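Local coordinates for epimerase family protein SDR39U1 (Homo sapiens, PDB 4B4O) that binds NADPH in a Rossmann-type fold and is a putative NADP-dependent oxidoreductase of the short-chain dehydrogenase/reductase family, at residues Val3-Gly8 with Val56-Glu61; Tyr120-Pro125 with His212-Gly217; Gly180-Ser185 with Phe241-Ser246. The protein carries 3 engineered substitutions. All coordinates share one frame; numbering follows the deposited sequence.

Interaction 1 (Val3-Gly8 with Val56-Glu61). With NDP (NADPH dihydro-nicotinamide-adenine-dinucleotide phosphate), chain I.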
loop_
_atom_site.group_PDB
_atom_site.type_symbol
_atom_site.label_atom_id
_atom_site.label_comp_id
_atom_site.label_asym_id
_atom_site.label_seq_id
_atom_site.Cartn_x
_atom_site.Cartn_y
_atom_site.Cartn_z
ATOM N N VAL A 3 9.101 16.963 -2.207
ATOM C CA VAL A 3 8.484 15.720 -2.698
ATOM C C VAL A 3 7.076 15.944 -3.258
ATOM O O VAL A 3 6.260 16.582 -2.631
ATOM C CB VAL A 3 8.387 14.632 -1.593
ATOM C CG1 VAL A 3 7.909 13.321 -2.185
ATOM C CG2 VAL A 3 9.714 14.462 -0.866
ATOM N N LEU A 4 6.824 15.433 -4.455
ATOM C CA LEU A 4 5.513 15.515 -5.101
ATOM C C LEU A 4 4.787 14.203 -4.865
ATOM O O LEU A 4 5.286 13.162 -5.262
ATOM C CB LEU A 4 5.685 15.761 -6.610
ATOM C CG LEU A 4 4.449 16.032 -7.476
ATOM C CD1 LEU A 4 3.730 17.263 -6.964
ATOM C CD2 LEU A 4 4.829 16.215 -8.939
ATOM N N VAL A 5 3.637 14.227 -4.192
ATOM C CA VAL A 5 2.937 12.985 -3.855
ATOM C C VAL A 5 1.595 12.874 -4.548
ATOM O O VAL A 5 0.616 13.482 -4.126
ATOM C CB VAL A 5 2.730 12.791 -2.335
ATOM C CG1 VAL A 5 1.897 11.541 -2.091
ATOM C CG2 VAL A 5 4.060 12.731 -1.609
ATOM N N GLY A 6 1.549 12.057 -5.588
ATOM C CA GLY A 6 0.306 11.764 -6.260
ATOM C C GLY A 6 -0.630 10.943 -5.392
ATOM O O GLY A 6 -0.229 9.934 -4.803
ATOM N N GLY A 7 -1.881 11.383 -5.288
ATOM C CA GLY A 7 -2.850 10.720 -4.426
ATOM C C GLY A 7 -2.557 10.876 -2.951
ATOM O O GLY A 7 -3.100 10.154 -2.119
ATOM N N GLY A 8 -1.736 11.860 -2.611
ATOM C CA GLY A 8 -1.306 12.066 -1.227
ATOM C C GLY A 8 -2.348 12.546 -0.222
ATOM O O GLY A 8 -2.036 12.662 0.953
ATOM N N VAL A 56 6.373 10.560 -5.677
ATOM C CA VAL A 56 5.732 9.315 -5.238
ATOM C C VAL A 56 4.330 9.263 -5.828
ATOM O O VAL A 56 3.670 10.294 -5.892
ATOM C CB VAL A 56 5.569 9.265 -3.708
ATOM C CG1 VAL A 56 4.926 7.951 -3.295
ATOM C CG2 VAL A 56 6.889 9.452 -2.999
ATOM N N ASN A 57 3.869 8.088 -6.248
ATOM C CA ASN A 57 2.453 7.925 -6.578
ATOM C C ASN A 57 1.730 6.937 -5.662
ATOM O O ASN A 57 2.167 5.795 -5.482
ATOM C CB ASN A 57 2.233 7.505 -8.026
ATOM C CG ASN A 57 0.807 7.762 -8.479
ATOM O OD1 ASN A 57 0.120 8.610 -7.951
ATOM N ND2 ASN A 57 0.370 7.032 -9.455
ATOM N N LEU A 58 0.612 7.407 -5.110
ATOM C CA LEU A 58 -0.279 6.610 -4.273
ATOM C C LEU A 58 -1.693 6.566 -4.851
ATOM O O LEU A 58 -2.591 5.929 -4.273
ATOM C CB LEU A 58 -0.328 7.197 -2.861
ATOM C CG LEU A 58 1.000 7.370 -2.132
ATOM C CD1 LEU A 58 0.752 8.104 -0.833
ATOM C CD2 LEU A 58 1.690 6.053 -1.895
ATOM N N ALA A 59 -1.903 7.216 -5.989
ATOM C CA ALA A 59 -3.245 7.412 -6.515
ATOM C C ALA A 59 -3.892 6.077 -6.901
ATOM O O ALA A 59 -3.268 5.250 -7.535
ATOM C CB ALA A 59 -3.212 8.357 -7.713
ATOM N N GLY A 60 -5.159 5.897 -6.533
ATOM C CA GLY A 60 -5.914 4.717 -6.936
ATOM C C GLY A 60 -7.337 4.696 -6.391
ATOM O O GLY A 60 -7.569 5.009 -5.227
ATOM N N GLU A 61 -8.291 4.354 -7.248
ATOM C CA GLU A 61 -9.639 4.071 -6.796
ATOM C C GLU A 61 -9.549 2.974 -5.730
ATOM O O GLU A 61 -8.882 1.959 -5.933
ATOM C CB GLU A 61 -10.498 3.610 -7.966
ATOM C CG GLU A 61 -11.924 3.235 -7.597
ATOM C CD GLU A 61 -12.848 4.422 -7.379
ATOM O OE1 GLU A 61 -12.441 5.585 -7.602
ATOM O OE2 GLU A 61 -13.995 4.160 -6.978
HETATM P PA NDP I . -6.644 5.828 -0.378
HETATM O O1A NDP I . -7.933 5.339 -1.084
HETATM O O2A NDP I . -6.705 6.381 1.061
HETATM O O5B NDP I . -5.933 7.060 -1.177
HETATM C C5B NDP I . -6.080 7.064 -2.594
HETATM C C4B NDP I . -5.965 8.489 -3.073
HETATM O O4B NDP I . -5.894 8.444 -4.496
HETATM C C3B NDP I . -7.186 9.324 -2.673
HETATM O O3B NDP I . -6.926 10.234 -1.566
HETATM C C2B NDP I . -7.523 10.113 -3.929
HETATM O O2B NDP I . -6.946 11.410 -3.914
HETATM C C1B NDP I . -6.837 9.361 -5.030
HETATM N N9A NDP I . -7.886 8.610 -5.723
HETATM C C8A NDP I . -8.932 7.859 -5.246
HETATM N N7A NDP I . -9.688 7.394 -6.329
HETATM C C5A NDP I . -9.108 7.868 -7.463
HETATM C C6A NDP I . -9.333 7.784 -8.909
HETATM N N6A NDP I . -10.345 7.056 -9.425
HETATM N N1A NDP I . -8.491 8.439 -9.736
HETATM C C2A NDP I . -7.465 9.179 -9.224
HETATM N N3A NDP I . -7.174 9.285 -7.911
HETATM C C4A NDP I . -7.936 8.657 -7.045
HETATM O O3 NDP I . -5.677 4.540 -0.534
HETATM P PN NDP I . -4.430 4.230 0.439
HETATM O O1N NDP I . -3.845 5.549 0.920
HETATM O O2N NDP I . -4.846 3.235 1.479
HETATM O O5D NDP I . -3.387 3.469 -0.584
HETATM C C5D NDP I . -2.865 4.296 -1.649
HETATM C C4D NDP I . -2.304 3.466 -2.785
HETATM O O4D NDP I . -1.618 2.388 -2.160
HETATM C C3D NDP I . -3.363 2.818 -3.700
HETATM O O3D NDP I . -2.917 2.842 -5.094
HETATM C C2D NDP I . -3.514 1.397 -3.144
HETATM O O2D NDP I . -3.758 0.335 -4.074
HETATM C C1D NDP I . -2.132 1.131 -2.608
HETATM N N1N NDP I . -2.102 0.119 -1.536
HETATM C C2N NDP I . -2.808 0.273 -0.408
HETATM C C3N NDP I . -2.769 -0.680 0.586
HETATM C C7N NDP I . -3.559 -0.454 1.822
HETATM O O7N NDP I . -3.952 0.688 2.050
HETATM N N7N NDP I . -3.826 -1.455 2.656
HETATM C C4N NDP I . -1.904 -1.887 0.469
HETATM C C5N NDP I . -1.168 -1.949 -0.788
HETATM C C6N NDP I . -1.295 -0.944 -1.729
HETATM P P2B NDP I . -7.845 12.701 -4.433
HETATM O O1X NDP I . -7.844 12.632 -5.945
HETATM O O2X NDP I . -9.271 12.549 -3.824
HETATM O O3X NDP I . -6.926 13.801 -3.848
#

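Interaction 2 (Tyr120-Pro125 with His212-Gly217)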
loop_
_atom_site.group_PDB
_atom_site.type_symbol
_atom_site.label_atom_id
_atom_site.label_comp_id
_atom_site.label_asym_id
_atom_site.label_seq_id
_atom_site.Cartn_x
_atom_site.Cartn_y
_atom_site.Cartn_z
ATOM N N TYR A 120 7.842 -15.971 -0.427
ATOM C CA TYR A 120 8.242 -15.039 -1.467
ATOM C C TYR A 120 9.149 -13.953 -0.920
ATOM O O TYR A 120 8.974 -13.516 0.207
ATOM C CB TYR A 120 6.996 -14.377 -2.071
ATOM C CG TYR A 120 5.991 -15.361 -2.643
ATOM C CD1 TYR A 120 6.160 -15.878 -3.911
ATOM C CD2 TYR A 120 4.893 -15.778 -1.903
ATOM C CE1 TYR A 120 5.270 -16.781 -4.426
ATOM C CE2 TYR A 120 3.997 -16.688 -2.414
ATOM C CZ TYR A 120 4.191 -17.187 -3.673
ATOM O OH TYR A 120 3.304 -18.072 -4.229
ATOM N N ASP A 121 10.093 -13.504 -1.746
ATOM C CA ASP A 121 10.763 -12.222 -1.519
ATOM C C ASP A 121 10.683 -11.352 -2.761
ATOM O O ASP A 121 9.979 -11.678 -3.711
ATOM C CB ASP A 121 12.193 -12.402 -0.984
ATOM C CG ASP A 121 13.179 -12.932 -2.014
ATOM O OD1 ASP A 121 12.849 -13.043 -3.198
ATOM O OD2 ASP A 121 14.315 -13.265 -1.600
ATOM N N GLU A 122 11.425 -10.254 -2.768
ATOM C CA GLU A 122 11.335 -9.252 -3.848
ATOM C C GLU A 122 11.774 -9.782 -5.213
ATOM O O GLU A 122 11.455 -9.206 -6.228
ATOM C CB GLU A 122 12.127 -7.986 -3.486
ATOM C CG GLU A 122 11.529 -7.211 -2.310
ATOM C CD GLU A 122 12.006 -7.660 -0.933
ATOM O OE1 GLU A 122 12.713 -8.684 -0.783
ATOM O OE2 GLU A 122 11.705 -6.934 0.031
ATOM N N ASP A 123 12.534 -10.868 -5.223
ATOM C CA ASP A 123 13.031 -11.415 -6.470
ATOM C C ASP A 123 12.114 -12.495 -6.982
ATOM O O ASP A 123 12.375 -13.062 -8.030
ATOM C CB ASP A 123 14.468 -11.941 -6.300
ATOM C CG ASP A 123 15.486 -10.821 -6.076
ATOM O OD1 ASP A 123 15.355 -9.738 -6.694
ATOM O OD2 ASP A 123 16.442 -11.025 -5.289
ATOM N N SER A 124 11.056 -12.797 -6.243
ATOM C CA SER A 124 10.216 -13.922 -6.606
ATOM C C SER A 124 9.383 -13.572 -7.827
ATOM O O SER A 124 8.902 -12.449 -7.956
ATOM C CB SER A 124 9.288 -14.345 -5.447
ATOM O OG SER A 124 10.011 -14.913 -4.382
ATOM N N PRO A 125 9.153 -14.557 -8.690
ATOM C CA PRO A 125 8.229 -14.346 -9.791
ATOM C C PRO A 125 6.732 -14.315 -9.423
ATOM O O PRO A 125 6.313 -14.778 -8.378
ATOM C CB PRO A 125 8.517 -15.532 -10.696
ATOM C CG PRO A 125 8.860 -16.614 -9.743
ATOM C CD PRO A 125 9.442 -15.981 -8.506
ATOM N N HIS A 212 17.171 1.087 -4.512
ATOM C CA HIS A 212 16.602 0.988 -5.857
ATOM C C HIS A 212 15.810 -0.292 -5.988
ATOM O O HIS A 212 16.030 -1.232 -5.248
ATOM C CB HIS A 212 17.713 1.030 -6.907
ATOM C CG HIS A 212 18.739 -0.063 -6.728
ATOM N ND1 HIS A 212 19.700 -0.032 -5.738
ATOM C CD2 HIS A 212 18.890 -1.307 -7.403
ATOM C CE1 HIS A 212 20.436 -1.198 -5.786
ATOM N NE2 HIS A 212 19.948 -1.971 -6.812
ATOM N N GLY A 213 14.866 -0.336 -6.918
ATOM C CA GLY A 213 14.161 -1.575 -7.242
ATOM C C GLY A 213 13.009 -1.898 -6.331
ATOM O O GLY A 213 12.386 -1.023 -5.744
ATOM N N VAL A 214 12.707 -3.182 -6.244
ATOM C CA VAL A 214 11.515 -3.647 -5.549
ATOM C C VAL A 214 11.816 -3.888 -4.079
ATOM O O VAL A 214 12.808 -4.531 -3.748
ATOM C CB VAL A 214 10.976 -4.963 -6.107
ATOM C CG1 VAL A 214 9.856 -5.441 -5.204
ATOM C CG2 VAL A 214 10.497 -4.780 -7.530
ATOM N N LEU A 215 10.947 -3.348 -3.222
ATOM C CA LEU A 215 10.991 -3.545 -1.780
ATOM C C LEU A 215 9.624 -4.032 -1.289
ATOM O O LEU A 215 8.589 -3.504 -1.681
ATOM C CB LEU A 215 11.313 -2.219 -1.070
ATOM C CG LEU A 215 12.600 -1.479 -1.430
ATOM C CD1 LEU A 215 12.640 -0.133 -0.735
ATOM C CD2 LEU A 215 13.798 -2.349 -1.086
ATOM N N ASN A 216 9.625 -5.045 -0.440
ATOM C CA ASN A 216 8.365 -5.567 0.086
ATOM C C ASN A 216 7.990 -4.767 1.297
ATOM O O ASN A 216 8.720 -4.759 2.288
ATOM C CB ASN A 216 8.454 -7.061 0.431
ATOM C CG ASN A 216 8.371 -7.957 -0.791
ATOM O OD1 ASN A 216 7.721 -7.617 -1.790
ATOM N ND2 ASN A 216 9.031 -9.110 -0.723
ATOM N N GLY A 217 6.879 -4.053 1.194
ATOM C CA GLY A 217 6.380 -3.225 2.283
ATOM C C GLY A 217 5.553 -4.010 3.290
ATOM O O GLY A 217 4.331 -3.819 3.399
#

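Interaction 3 (Gly180-Ser185 with Phe241-Ser246)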
loop_
_atom_site.group_PDB
_atom_site.type_symbol
_atom_site.label_atom_id
_atom_site.label_comp_id
_atom_site.label_asym_id
_atom_site.label_seq_id
_atom_site.Cartn_x
_atom_site.Cartn_y
_atom_site.Cartn_z
ATOM N N GLY A 180 -15.559 -9.277 16.086
ATOM C CA GLY A 180 -14.381 -9.699 15.348
ATOM C C GLY A 180 -14.144 -11.210 15.342
ATOM O O GLY A 180 -14.787 -11.957 16.084
ATOM N N GLY A 181 -13.236 -11.646 14.472
ATOM C CA GLY A 181 -12.829 -13.033 14.396
ATOM C C GLY A 181 -12.127 -13.382 13.099
ATOM O O GLY A 181 -11.894 -12.518 12.236
ATOM N N PRO A 182 -11.782 -14.666 12.931
ATOM C CA PRO A 182 -11.080 -15.092 11.718
ATOM C C PRO A 182 -11.927 -15.014 10.471
ATOM O O PRO A 182 -13.141 -15.193 10.533
ATOM C CB PRO A 182 -10.704 -16.543 12.024
ATOM C CG PRO A 182 -11.656 -16.975 13.066
ATOM C CD PRO A 182 -11.877 -15.760 13.917
ATOM N N ILE A 183 -11.270 -14.734 9.347
ATOM C CA ILE A 183 -11.892 -14.735 8.026
ATOM C C ILE A 183 -11.613 -16.072 7.346
ATOM O O ILE A 183 -10.465 -16.410 7.107
ATOM C CB ILE A 183 -11.320 -13.616 7.138
ATOM C CG1 ILE A 183 -11.413 -12.261 7.846
ATOM C CG2 ILE A 183 -12.042 -13.581 5.813
ATOM C CD1 ILE A 183 -10.670 -11.171 7.111
ATOM N N GLY A 184 -12.656 -16.836 7.030
ATOM C CA GLY A 184 -12.478 -18.151 6.417
ATOM C C GLY A 184 -11.912 -19.174 7.400
ATOM O O GLY A 184 -12.360 -19.254 8.542
ATOM N N SER A 185 -10.904 -19.924 6.977
ATOM C CA SER A 185 -10.223 -20.867 7.866
ATOM C C SER A 185 -9.357 -20.154 8.898
ATOM O O SER A 185 -9.127 -20.676 9.975
ATOM C CB SER A 185 -9.318 -21.811 7.071
ATOM O OG SER A 185 -8.241 -21.112 6.458
ATOM N N PHE A 241 -14.248 -14.173 18.546
ATOM C CA PHE A 241 -14.551 -15.587 18.326
ATOM C C PHE A 241 -15.454 -15.885 17.140
ATOM O O PHE A 241 -15.765 -17.037 16.891
ATOM C CB PHE A 241 -15.252 -16.128 19.564
ATOM C CG PHE A 241 -14.520 -15.855 20.837
ATOM C CD1 PHE A 241 -13.116 -15.713 20.854
ATOM C CD2 PHE A 241 -15.211 -15.780 22.044
ATOM C CE1 PHE A 241 -12.435 -15.469 22.031
ATOM C CE2 PHE A 241 -14.532 -15.548 23.231
ATOM C CZ PHE A 241 -13.147 -15.393 23.222
ATOM N N ILE A 242 -15.878 -14.861 16.420
ATOM C CA ILE A 242 -16.905 -15.019 15.381
ATOM C C ILE A 242 -16.306 -15.105 13.971
ATOM O O ILE A 242 -15.915 -14.086 13.415
ATOM C CB ILE A 242 -17.917 -13.858 15.420
ATOM C CG1 ILE A 242 -18.611 -13.840 16.775
ATOM C CG2 ILE A 242 -18.936 -14.008 14.304
ATOM C CD1 ILE A 242 -19.651 -12.767 16.877
ATOM N N PRO A 243 -16.275 -16.325 13.373
ATOM C CA PRO A 243 -15.633 -16.465 12.067
ATOM C C PRO A 243 -16.523 -15.937 10.966
ATOM O O PRO A 243 -17.735 -16.086 11.062
ATOM C CB PRO A 243 -15.430 -17.990 11.923
ATOM C CG PRO A 243 -15.768 -18.578 13.266
ATOM C CD PRO A 243 -16.777 -17.634 13.846
ATOM N N LEU A 244 -15.926 -15.291 9.961
ATOM C CA LEU A 244 -16.643 -14.909 8.736
ATOM C C LEU A 244 -16.499 -16.024 7.719
ATOM O O LEU A 244 -15.415 -16.223 7.201
ATOM C CB LEU A 244 -16.074 -13.632 8.129
ATOM C CG LEU A 244 -16.366 -12.337 8.879
ATOM C CD1 LEU A 244 -16.008 -11.099 8.078
ATOM C CD2 LEU A 244 -17.855 -12.324 9.222
ATOM N N PRO A 245 -17.589 -16.742 7.415
ATOM C CA PRO A 245 -17.452 -17.789 6.419
ATOM C C PRO A 245 -17.074 -17.263 5.058
ATOM O O PRO A 245 -17.298 -16.084 4.749
ATOM C CB PRO A 245 -18.843 -18.396 6.354
ATOM C CG PRO A 245 -19.477 -18.045 7.647
ATOM C CD PRO A 245 -18.956 -16.690 7.958
ATOM N N SER A 246 -16.451 -18.123 4.262
ATOM C CA SER A 246 -15.996 -17.759 2.915
ATOM C C SER A 246 -17.143 -17.286 2.035
ATOM O O SER A 246 -17.021 -16.260 1.378
ATOM C CB SER A 246 -15.329 -18.952 2.259
ATOM O OG SER A 246 -14.269 -19.421 3.061
#

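Interaction 1 (Val3-Gly8 with Val56-Glu61)
In the parallel sheet of the NADPH-binding Rossmann fold, Val5 and Gly6 of strand 2-6 pair with Val56 and Asn57 of strand 54-57. The backbone ladder is regular: Val56 N gives its hydrogen to Leu4 O at 2.9 Å, Gly6 N to Val56 O at 2.8 Å, and Leu58 N, past the strand end, to Gly6 O at 2.7 Å. Val5 and Val56 project from the same face of the sheet, where Leu58 joins them by laying its CD1 across Val5 CG1 at 3.8 Å. Asn57 projects from the other face. Its OD1 reaches forward to accept Ala59 N at 3.1 Å, met from above the amide plane (67° out of it), which makes an Asx turn, while ND2 is engaged by Thr85 and Thr86 of helix 72-95. The chains then close up: Gly7 CA lies 3.9 Å from Ala59 CA, and a side chain on Gly7 would collide with the 58-59 backbone.

Beyond this point residues 58-61 become cofactor site, and Leu58 and Ala59 belong to it. Gly60 N makes a weak bond to the ribose oxygen O4B of NADPH. Glu61 CG is anti to the backbone N and the chain bends at chi2 (78°), which carries OE1 to the adenine amino nitrogen N6A, 3.1 Å away in a nearly straight bond (175°). Since OE2 forms a salt bridge with Arg68, the carboxylate is held from both oxygens, which is consistent with recognition of the adenine amino group by a carboxylate held in place.

Interaction 2 (Tyr120-Pro125 with His212-Gly217)
Glu122 reaches from a type I turn that also holds an Asx turn onto Val214, Leu215 and Asn216 of strand 213-217, which pairs with strand 151-161 in the Rossmann sheet; the contact is a worked case of a loop joined to a strand largely through one buried acid. The side chain starts apolar. CB rests against Val214 CG1 at 3.8 Å, and CG runs on over the strand backbone, 3.3 Å from Val214 O and close to Leu215 CA. A bend at chi2 (88°) then turns the carboxylate toward Asn216, whose amide it stacks upon, the two planes only 16° apart and CD 3.3 Å from Asn216 ND2. At the tip OE2 accepts Asn216 N at 2.8 Å through its anti lone pair, while OE1 takes the backbone N of Arg271; these two backbone donors, one from the strand and one near the start of helix 270-274, would tend to favour the charged form of the buried group.

Outside partners fix the rotation of the Asn216 amide, OD1 receiving Tyr112 OH and ND2 giving to Ile268 O, which keeps it stacked against the acid. Cut back to an alanine, Glu122 would lose both oxygens, and Asn216 N and Arg271 N would probably be left without the carboxylate that bridges them, with a gap between turn and strand.

The turn that presents Glu122 runs from Asp121 to Ser124, and Asp121 OD2 ties it outward by a salt bridge with Arg270. Its own side chains brace it as well. Asp121 OD1 accepts Asp123 N at 3.0 Å from above the carboxylate plane. Ser124 OG closes the turn from the other end, accepting Asp121 N at 3.0 Å.

Interaction 3 (Gly180-Ser185 with Phe241-Ser246)
The rings of Pro182 and Pro243 lie side by side and point the same way, with Pro182 CG 4.1 Å from Pro243 CB. They sit in a short pairing of two loops with a single beta bridge, Ile183 with Leu244, and it is the flat peptide groups next to these rings that do the binding. The carbonyl of Pro182 takes Leu244 N at 2.8 Å, nearly in line with its C=O bond, and the same oxygen has Pro243 CA at 3.2 Å in a CA-H...O contact. Two residues on, Gly184 N gives to Leu244 O at 2.8 Å. Leu244 thus bonds to residues on both sides of Ile183, as in a parallel bridge. At the other end Gly180 O receives Ile242 N at 3.1 Å, with the donor tilted 15° from the carbonyl plane. Gly181 CA makes a CA-H...O contact with Ile242 O, and a side chain on Gly181 would collide with that oxygen.

The Ile183 side chain leaves the pairing and touches Val249 of helix 246-253 and Leu262 of helix 255-262, while Asn225 and Gln188 take up the Ile183 backbone N and O. This surface contact joins the loop after helix 166-176 to the lead-in of helix 246-253, where Pro245 is the N-cap. In that helix's first turn Ser246 OG, set beside its own backbone N (chi1 -56°), lies 4.0 Å from Gly184 CA.

From the N terminus, interaction 1 closes first, joining strand 2-6 to strand 54-57 across 47 intervening residues and bringing 56-61 to the cofactor site before the other two begin. Interaction 2 opens at 120-125 and closes at 212-217, tying a loop to a strand of the same sheet, with the centres of interactions 1 and 2 about 21 Å apart. Interaction 3 starts within the span that interaction 2 closes, at 180-185, and ends beyond it, at 241-246, so interactions 2 and 3 cross along the chain. Interaction 3 links a loop of the epimerase/dehydratase region to the start of the C-terminal helical part, and lies across the chain's centre from interaction 1.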